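Local coordinates for Carboxylesterase/phospholipase family protein (Francisella tularensis subsp. tularensis, PDB 4F21) that probably hydrolyses carboxylic ester bonds as a serine hydrolase of the alpha/beta-hydrolase fold, in the carboxylesterase/phospholipase family, at residues A[52-57]-A[69-74]; A[80-85]-A[139-144]; A[112-117]-A[147-152]. All blocks are in the same frame, centred on the assembly; numbering follows the deposited sequence.

Contact 1: residues A[52-57]-A[69-74]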
loop_
_atom_site.group_PDB
_atom_site.type_symbol
_atom_site.label_atom_id
_atom_site.label_comp_id
_atom_site.label_asym_id
_atom_site.label_seq_id
_atom_site.Cartn_x
_atom_site.Cartn_y
_atom_site.Cartn_z
ATOM N N ASP A 52 4.876 11.949 -6.839
ATOM C CA ASP A 52 3.905 12.863 -6.252
ATOM C C ASP A 52 2.487 12.550 -6.728
ATOM O O ASP A 52 1.998 13.156 -7.681
ATOM C CB ASP A 52 4.271 14.302 -6.615
ATOM C CG ASP A 52 3.594 15.319 -5.725
ATOM O OD1 ASP A 52 2.643 14.945 -5.010
ATOM O OD2 ASP A 52 4.013 16.495 -5.743
ATOM N N PHE A 53 1.831 11.612 -6.048
ATOM C CA PHE A 53 0.487 11.169 -6.416
ATOM C C PHE A 53 -0.619 12.095 -5.923
ATOM O O PHE A 53 -1.792 11.732 -5.964
ATOM C CB PHE A 53 0.216 9.776 -5.854
ATOM C CG PHE A 53 0.977 8.682 -6.539
ATOM C CD1 PHE A 53 2.193 8.253 -6.040
ATOM C CD2 PHE A 53 0.463 8.066 -7.670
ATOM C CE1 PHE A 53 2.888 7.238 -6.662
ATOM C CE2 PHE A 53 1.151 7.050 -8.299
ATOM C CZ PHE A 53 2.367 6.635 -7.795
ATOM N N VAL A 54 -0.248 13.278 -5.445
ATOM C CA VAL A 54 -1.223 14.227 -4.911
ATOM C C VAL A 54 -2.291 14.566 -5.949
ATOM O O VAL A 54 -3.462 14.748 -5.612
ATOM C CB VAL A 54 -0.535 15.509 -4.376
ATOM C CG1 VAL A 54 -1.545 16.624 -4.150
ATOM C CG2 VAL A 54 0.213 15.207 -3.086
ATOM N N ASP A 55 -1.886 14.602 -7.214
ATOM C CA ASP A 55 -2.803 14.885 -8.317
ATOM C C ASP A 55 -3.750 13.736 -8.673
ATOM O O ASP A 55 -4.772 13.953 -9.322
ATOM C CB ASP A 55 -2.024 15.305 -9.564
ATOM C CG ASP A 55 -1.058 14.233 -10.053
ATOM O OD1 ASP A 55 -0.186 14.582 -10.867
ATOM O OD2 ASP A 55 -1.153 13.058 -9.638
ATOM N N ILE A 56 -3.399 12.521 -8.252
ATOM C CA ILE A 56 -4.133 11.305 -8.617
ATOM C C ILE A 56 -5.647 11.440 -8.437
ATOM O O ILE A 56 -6.431 10.797 -9.134
ATOM C CB ILE A 56 -3.605 10.079 -7.818
ATOM C CG1 ILE A 56 -3.366 8.889 -8.739
ATOM C CG2 ILE A 56 -4.530 9.708 -6.662
ATOM C CD1 ILE A 56 -2.956 7.650 -8.003
ATOM N N VAL A 57 -6.036 12.308 -7.511
ATOM C CA VAL A 57 -7.431 12.549 -7.181
ATOM C C VAL A 57 -8.258 13.001 -8.388
ATOM O O VAL A 57 -9.400 12.571 -8.563
ATOM C CB VAL A 57 -7.527 13.564 -6.024
ATOM C CG1 VAL A 57 -8.743 14.464 -6.167
ATOM C CG2 VAL A 57 -7.537 12.827 -4.706
ATOM N N PHE A 69 -8.558 12.589 1.800
ATOM C CA PHE A 69 -7.307 12.006 1.320
ATOM C C PHE A 69 -6.109 12.393 2.185
ATOM O O PHE A 69 -5.884 13.577 2.464
ATOM C CB PHE A 69 -7.058 12.372 -0.144
ATOM C CG PHE A 69 -7.788 11.492 -1.125
ATOM C CD1 PHE A 69 -9.020 11.866 -1.631
ATOM C CD2 PHE A 69 -7.236 10.292 -1.543
ATOM C CE1 PHE A 69 -9.687 11.059 -2.536
ATOM C CE2 PHE A 69 -7.900 9.483 -2.446
ATOM C CZ PHE A 69 -9.126 9.867 -2.942
ATOM N N ILE A 70 -5.346 11.382 2.600
ATOM C CA ILE A 70 -4.156 11.584 3.422
ATOM C C ILE A 70 -2.881 11.212 2.666
ATOM O O ILE A 70 -2.681 10.051 2.322
ATOM C CB ILE A 70 -4.223 10.740 4.706
ATOM C CG1 ILE A 70 -5.467 11.102 5.511
ATOM C CG2 ILE A 70 -2.971 10.942 5.550
ATOM C CD1 ILE A 70 -5.516 12.554 5.916
ATOM N N PHE A 71 -2.027 12.204 2.415
ATOM C CA PHE A 71 -0.750 11.993 1.735
ATOM C C PHE A 71 0.433 12.308 2.647
ATOM O O PHE A 71 0.974 13.413 2.593
ATOM C CB PHE A 71 -0.645 12.883 0.494
ATOM C CG PHE A 71 -1.462 12.412 -0.671
ATOM C CD1 PHE A 71 -0.953 11.479 -1.556
ATOM C CD2 PHE A 71 -2.731 12.918 -0.892
ATOM C CE1 PHE A 71 -1.699 11.047 -2.633
ATOM C CE2 PHE A 71 -3.483 12.490 -1.968
ATOM C CZ PHE A 71 -2.967 11.552 -2.840
ATOM N N PRO A 72 0.846 11.341 3.482
ATOM C CA PRO A 72 1.995 11.545 4.374
ATOM C C PRO A 72 3.283 11.806 3.599
ATOM O O PRO A 72 3.477 11.226 2.529
ATOM C CB PRO A 72 2.094 10.216 5.127
ATOM C CG PRO A 72 0.739 9.611 5.016
ATOM C CD PRO A 72 0.230 10.019 3.673
ATOM N N HIS A 73 4.145 12.670 4.128
ATOM C CA HIS A 73 5.421 12.966 3.484
ATOM C C HIS A 73 6.361 11.770 3.582
ATOM O O HIS A 73 6.250 10.957 4.499
ATOM C CB HIS A 73 6.069 14.216 4.088
ATOM C CG HIS A 73 5.425 15.499 3.660
ATOM N ND1 HIS A 73 4.070 15.614 3.432
ATOM C CD2 HIS A 73 5.951 16.723 3.422
ATOM C CE1 HIS A 73 3.790 16.854 3.071
ATOM N NE2 HIS A 73 4.913 17.548 3.057
ATOM N N ALA A 74 7.296 11.680 2.640
ATOM C CA ALA A 74 8.127 10.486 2.462
ATOM C C ALA A 74 9.001 10.103 3.660
ATOM O O ALA A 74 9.661 9.064 3.637
ATOM C CB ALA A 74 8.983 10.620 1.205
#
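V57 and F69 meet at one end of this contact and V54 and F71 at the other, each valine set over one face of a phenyl ring. The V57 methyl CG2 sits over the middle of the F69 ring, 3.5 Å from the ring centroid and 14° off the normal, a CH-pi contact made by one branch of the valine. With CG beside the backbone N, anti to the carbonyl carbon (chi1 -82°), the F69 ring projects from the strand toward the loop.

F71 takes the same first torsion, but it is the backbone that comes down on it. V54 CA lies 4.0 Å from the centroid of the F71 ring, 18° off the normal and shifted toward the rim, a second CH-pi contact. Farther back, V54 CG2 reaches the root of the ring, 4.1 Å from F71 CG. The outer end of the ring also meets F53: F71 CE1 packs on F53 CB at 4.0 Å, and F71 CZ approaches F53 O obliquely. That same carbonyl accepts the hydrogen bond from I56 N (2.9 Å to F53 O), which closes the turn leading into the 3-10 segment. No hydrogen bond joins 52-57 to 69-74, so the loop rests on the two rings through apolar and CH-pi contacts.

The ring of F53 itself leads away from 69-74, toward W42, F139 and H51, while W42 also meets F71. Strand 67-72 lies in the sheet between the parallel strand 38-44 and the antiparallel strand 27-30, whose M30 touches both V57 and F69; the loop 52-57 thus covers one face of the sheet near that edge.

Contact 2: residues A[80-85]-A[139-144]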
loop_
_atom_site.group_PDB
_atom_site.type_symbol
_atom_site.label_atom_id
_atom_site.label_comp_id
_atom_site.label_asym_id
_atom_site.label_seq_id
_atom_site.Cartn_x
_atom_site.Cartn_y
_atom_site.Cartn_z
ATOM N N THR A 80 16.222 3.161 4.541
ATOM C CA THR A 80 16.977 1.935 4.797
ATOM C C THR A 80 16.329 0.622 4.334
ATOM O O THR A 80 16.846 -0.458 4.623
ATOM C CB THR A 80 17.293 1.807 6.299
ATOM O OG1 THR A 80 16.092 2.008 7.057
ATOM C CG2 THR A 80 18.319 2.847 6.714
ATOM N N ILE A 81 15.213 0.704 3.619
ATOM C CA ILE A 81 14.502 -0.506 3.212
ATOM C C ILE A 81 14.927 -1.036 1.839
ATOM O O ILE A 81 15.468 -2.139 1.736
ATOM C CB ILE A 81 12.967 -0.324 3.286
ATOM C CG1 ILE A 81 12.554 1.037 2.729
ATOM C CG2 ILE A 81 12.491 -0.446 4.726
ATOM C CD1 ILE A 81 11.102 1.376 2.981
ATOM N N ASN A 82 14.694 -0.247 0.794
ATOM C CA ASN A 82 15.033 -0.653 -0.567
ATOM C C ASN A 82 16.525 -0.569 -0.863
ATOM O O ASN A 82 16.965 -0.872 -1.974
ATOM C CB ASN A 82 14.253 0.176 -1.591
ATOM C CG ASN A 82 13.050 -0.562 -2.146
ATOM O OD1 ASN A 82 12.540 -1.496 -1.527
ATOM N ND2 ASN A 82 12.593 -0.149 -3.323
ATOM N N MET A 83 17.301 -0.154 0.131
ATOM C CA MET A 83 18.740 -0.031 -0.043
ATOM C C MET A 83 19.373 -1.407 -0.198
ATOM O O MET A 83 19.847 -1.747 -1.277
ATOM C CB MET A 83 19.369 0.744 1.117
ATOM C CG MET A 83 20.864 0.966 0.952
ATOM S SD MET A 83 21.280 2.043 -0.431
ATOM C CE MET A 83 20.826 3.637 0.243
ATOM N N GLY A 84 19.362 -2.196 0.875
ATOM C CA GLY A 84 19.889 -3.550 0.840
ATOM C C GLY A 84 19.265 -4.366 -0.274
ATOM O O GLY A 84 19.965 -5.039 -1.043
ATOM N N MET A 85 17.939 -4.286 -0.359
ATOM C CA MET A 85 17.169 -4.902 -1.432
ATOM C C MET A 85 17.781 -4.628 -2.805
ATOM O O MET A 85 18.243 -5.548 -3.479
ATOM C CB MET A 85 15.717 -4.410 -1.381
ATOM C CG MET A 85 14.921 -4.595 -2.670
ATOM S SD MET A 85 14.826 -6.304 -3.225
ATOM C CE MET A 85 13.836 -6.109 -4.703
ATOM N N PHE A 139 2.489 2.521 -3.069
ATOM C CA PHE A 139 3.204 2.313 -4.323
ATOM C C PHE A 139 4.689 2.059 -4.069
ATOM O O PHE A 139 5.327 2.777 -3.295
ATOM C CB PHE A 139 3.027 3.512 -5.260
ATOM C CG PHE A 139 3.895 3.453 -6.492
ATOM C CD1 PHE A 139 3.504 2.716 -7.597
ATOM C CD2 PHE A 139 5.101 4.132 -6.544
ATOM C CE1 PHE A 139 4.300 2.659 -8.726
ATOM C CE2 PHE A 139 5.901 4.077 -7.670
ATOM C CZ PHE A 139 5.500 3.343 -8.760
ATOM N N SER A 140 5.220 1.031 -4.726
ATOM C CA SER A 140 6.651 0.730 -4.712
ATOM C C SER A 140 7.170 0.591 -3.288
ATOM O O SER A 140 6.774 -0.313 -2.554
ATOM C CB SER A 140 7.433 1.815 -5.462
ATOM O OG SER A 140 8.823 1.548 -5.466
ATOM N N GLN A 141 8.063 1.499 -2.912
ATOM C CA GLN A 141 8.700 1.477 -1.602
ATOM C C GLN A 141 7.659 1.575 -0.495
ATOM O O GLN A 141 7.813 0.985 0.572
ATOM C CB GLN A 141 9.682 2.643 -1.493
ATOM C CG GLN A 141 10.740 2.484 -0.422
ATOM C CD GLN A 141 11.735 3.628 -0.426
ATOM O OE1 GLN A 141 11.441 4.719 -0.915
ATOM N NE2 GLN A 141 12.923 3.381 0.115
ATOM N N GLY A 142 6.593 2.320 -0.766
ATOM C CA GLY A 142 5.553 2.555 0.214
ATOM C C GLY A 142 4.586 1.403 0.374
ATOM O O GLY A 142 4.042 1.193 1.461
ATOM N N GLY A 143 4.379 0.650 -0.702
ATOM C CA GLY A 143 3.404 -0.429 -0.721
ATOM C C GLY A 143 3.591 -1.480 0.359
ATOM O O GLY A 143 2.665 -2.225 0.683
ATOM N N ILE A 144 4.797 -1.538 0.912
ATOM C CA ILE A 144 5.120 -2.466 1.987
ATOM C C ILE A 144 4.390 -2.090 3.278
ATOM O O ILE A 144 3.860 -2.952 3.982
ATOM C CB ILE A 144 6.634 -2.466 2.263
ATOM C CG1 ILE A 144 7.416 -2.578 0.950
ATOM C CG2 ILE A 144 7.003 -3.586 3.224
ATOM C CD1 ILE A 144 8.849 -2.096 1.038
#
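Q141 reaches across to I81 and N82, and what joins 80-85 to 139-144 is van der Waals contact, with no hydrogen bond between them. Q141 CG stands anti to the backbone N (chi1 -160°) and the chain runs on extended, bringing the side chain obliquely across the CG1-CD1 branch of I81; I81 CD1 is 3.6 Å from Q141 CG. I81 turns this branch toward Q141 by placing CG1 between its own backbone N and carbonyl carbon (chi1 43°). Beyond it, Q141 and N82 run past each other in opposite senses, their amide planes 35° apart, with N82 CG 4.2 Å from Q141 CG.

The polar interactions lie around this van der Waals contact. N82 OD1 is hydrogen-bonded to the hydroxyl of Y166. On the other segment, a type II' turn from F139 to G142 is closed by G142 N to F139 O at 2.9 Å. It holds S140, whose OG is hydrogen-bonded to H226 NE2; with D194 these residues have the geometry of a Ser-His-Asp triad, consistent with S140 being the nucleophile.

The turn is the sharp bend between strand 134-139 and helix 144-150, as expected for the nucleophile elbow of alpha/beta hydrolases. The N-terminal part of helix 82-88 lies alongside it, with Y166, from the loop after strand 159-163, also touching M85.

Contact 3: residues A[112-117]-A[147-152]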
loop_
_atom_site.group_PDB
_atom_site.type_symbol
_atom_site.label_atom_id
_atom_site.label_comp_id
_atom_site.label_asym_id
_atom_site.label_seq_id
_atom_site.Cartn_x
_atom_site.Cartn_y
_atom_site.Cartn_z
ATOM N N SER A 112 8.544 0.768 12.844
ATOM C CA SER A 112 8.334 2.157 13.235
ATOM C C SER A 112 7.380 2.835 12.267
ATOM O O SER A 112 6.360 3.396 12.681
ATOM C CB SER A 112 9.666 2.912 13.277
ATOM O OG SER A 112 10.321 2.866 12.021
ATOM N N SER A 113 7.700 2.738 10.978
ATOM C CA SER A 113 6.880 3.331 9.929
ATOM C C SER A 113 5.443 2.844 10.040
ATOM O O SER A 113 4.501 3.643 9.981
ATOM C CB SER A 113 7.442 2.993 8.551
ATOM O OG SER A 113 6.701 3.644 7.538
ATOM N N ILE A 114 5.285 1.535 10.235
ATOM C CA ILE A 114 3.963 0.944 10.397
ATOM C C ILE A 114 3.235 1.666 11.516
ATOM O O ILE A 114 2.107 2.133 11.330
ATOM C CB ILE A 114 4.041 -0.560 10.724
ATOM C CG1 ILE A 114 4.578 -1.342 9.523
ATOM C CG2 ILE A 114 2.678 -1.089 11.147
ATOM C CD1 ILE A 114 4.690 -2.831 9.763
ATOM N N ALA A 115 3.910 1.798 12.656
ATOM C CA ALA A 115 3.322 2.441 13.822
ATOM C C ALA A 115 2.867 3.848 13.469
ATOM O O ALA A 115 1.796 4.285 13.902
ATOM C CB ALA A 115 4.310 2.475 14.974
ATOM N N LYS A 116 3.668 4.537 12.654
ATOM C CA LYS A 116 3.323 5.888 12.238
ATOM C C LYS A 116 1.950 5.832 11.596
ATOM O O LYS A 116 1.023 6.522 12.036
ATOM C CB LYS A 116 4.359 6.449 11.263
ATOM C CG LYS A 116 5.774 6.487 11.824
ATOM C CD LYS A 116 6.791 6.886 10.765
ATOM C CE LYS A 116 8.212 6.778 11.296
ATOM N NZ LYS A 116 9.227 6.986 10.224
ATOM N N VAL A 117 1.812 4.955 10.601
ATOM C CA VAL A 117 0.538 4.772 9.921
ATOM C C VAL A 117 -0.539 4.447 10.947
ATOM O O VAL A 117 -1.626 5.027 10.915
ATOM C CB VAL A 117 0.603 3.665 8.847
ATOM C CG1 VAL A 117 -0.777 3.421 8.248
ATOM C CG2 VAL A 117 1.608 4.032 7.758
ATOM N N THR A 147 0.244 -2.960 3.364
ATOM C CA THR A 147 -0.192 -4.341 3.519
ATOM C C THR A 147 0.119 -4.837 4.924
ATOM O O THR A 147 -0.798 -5.113 5.704
ATOM C CB THR A 147 0.463 -5.257 2.462
ATOM O OG1 THR A 147 0.003 -4.881 1.157
ATOM C CG2 THR A 147 0.103 -6.705 2.706
ATOM N N TYR A 148 1.413 -4.916 5.241
ATOM C CA TYR A 148 1.900 -5.361 6.552
ATOM C C TYR A 148 1.171 -4.711 7.716
ATOM O O TYR A 148 0.871 -5.368 8.711
ATOM C CB TYR A 148 3.399 -5.085 6.697
ATOM C CG TYR A 148 4.295 -6.188 6.180
ATOM C CD1 TYR A 148 3.917 -7.521 6.270
ATOM C CD2 TYR A 148 5.522 -5.893 5.603
ATOM C CE1 TYR A 148 4.736 -8.527 5.797
ATOM C CE2 TYR A 148 6.345 -6.888 5.130
ATOM C CZ TYR A 148 5.949 -8.203 5.230
ATOM O OH TYR A 148 6.774 -9.193 4.754
ATOM N N THR A 149 0.901 -3.415 7.593
ATOM C CA THR A 149 0.149 -2.694 8.609
ATOM C C THR A 149 -1.243 -3.294 8.778
ATOM O O THR A 149 -1.613 -3.733 9.870
ATOM C CB THR A 149 0.011 -1.202 8.253
ATOM O OG1 THR A 149 1.308 -0.591 8.238
ATOM C CG2 THR A 149 -0.875 -0.490 9.266
ATOM N N ALA A 150 -1.996 -3.334 7.683
ATOM C CA ALA A 150 -3.391 -3.757 7.729
ATOM C C ALA A 150 -3.553 -5.191 8.224
ATOM O O ALA A 150 -4.511 -5.505 8.930
ATOM C CB ALA A 150 -4.045 -3.578 6.370
ATOM N N ILE A 151 -2.609 -6.053 7.864
ATOM C CA ILE A 151 -2.678 -7.453 8.268
ATOM C C ILE A 151 -2.138 -7.680 9.680
ATOM O O ILE A 151 -2.200 -8.793 10.195
ATOM C CB ILE A 151 -1.953 -8.381 7.272
ATOM C CG1 ILE A 151 -0.442 -8.175 7.344
ATOM C CG2 ILE A 151 -2.465 -8.151 5.858
ATOM C CD1 ILE A 151 0.330 -9.118 6.452
ATOM N N THR A 152 -1.613 -6.625 10.300
ATOM C CA THR A 152 -1.195 -6.692 11.700
ATOM C C THR A 152 -1.988 -5.685 12.523
ATOM O O THR A 152 -1.865 -5.624 13.749
ATOM C CB THR A 152 0.308 -6.421 11.869
ATOM O OG1 THR A 152 0.614 -5.109 11.383
ATOM C CG2 THR A 152 1.125 -7.455 11.109
#
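Two helices that pack together on the same side of the central sheet, 111-126 and 144-150, meet here through I114 and T149. I114 CA and T149 CA are 5.6 Å apart, a close approach for neighbouring helices, and the two side chains slide past each other in opposite directions instead of meeting end on. I114 CG2 comes within 3.3 Å of T149 OG1, and I114 CG1 lies 3.6 Å from the same oxygen, so the isoleucine lies against the hydroxyl with both of its branches.

The hydroxyl's polar need is met within its own helix: T149 OG1 is hydrogen-bonded to I145 O, one turn back. That suits a first torsion that keeps OG1 beside the backbone N (chi1 -64°) and leaves CG2 anti to it. The methyl group then reaches V117, one turn after I114, with T149 CG2 4.0 Å from V117 CG1 as the side chains cross obliquely. At the other end of I114, its extended CD1 branch touches Y148 CB at 4.0 Å, while the phenol leads away to stack on F173 and to bond through its OH to P168 O. T149 thus faces both I114 and V117 across the gap between the helices.

I145 also touches both I114 and V117, and L136 of strand 134-139 lies beneath V117 and T149. A pair of helices packed side by side over parallel strands, the second of them following the probable nucleophile elbow, is typical of the layered alpha/beta-hydrolase fold.

In the fold
From the N terminus, contact 1 comes first and closes a short loop, 11 residues between its segments, that returns the chain to strand 67-72. Contact 2 opens afterwards, in series with it: the turn after strand 134-139 comes back, 53 residues on, to 80-85 at the N-terminal part of helix 82-88. Contact 3 opens within that span, at 112-117, and ends beyond it, at 147-152, so contacts 2 and 3 cross, their centres about 14 Å apart. Contacts 1 and 2 touch through F53 CZ and F139 CG, 3.8 Å apart, linking the loop to the probable active site. Contact 3 joins helices 111-126 and 144-150 over one face of the sheet.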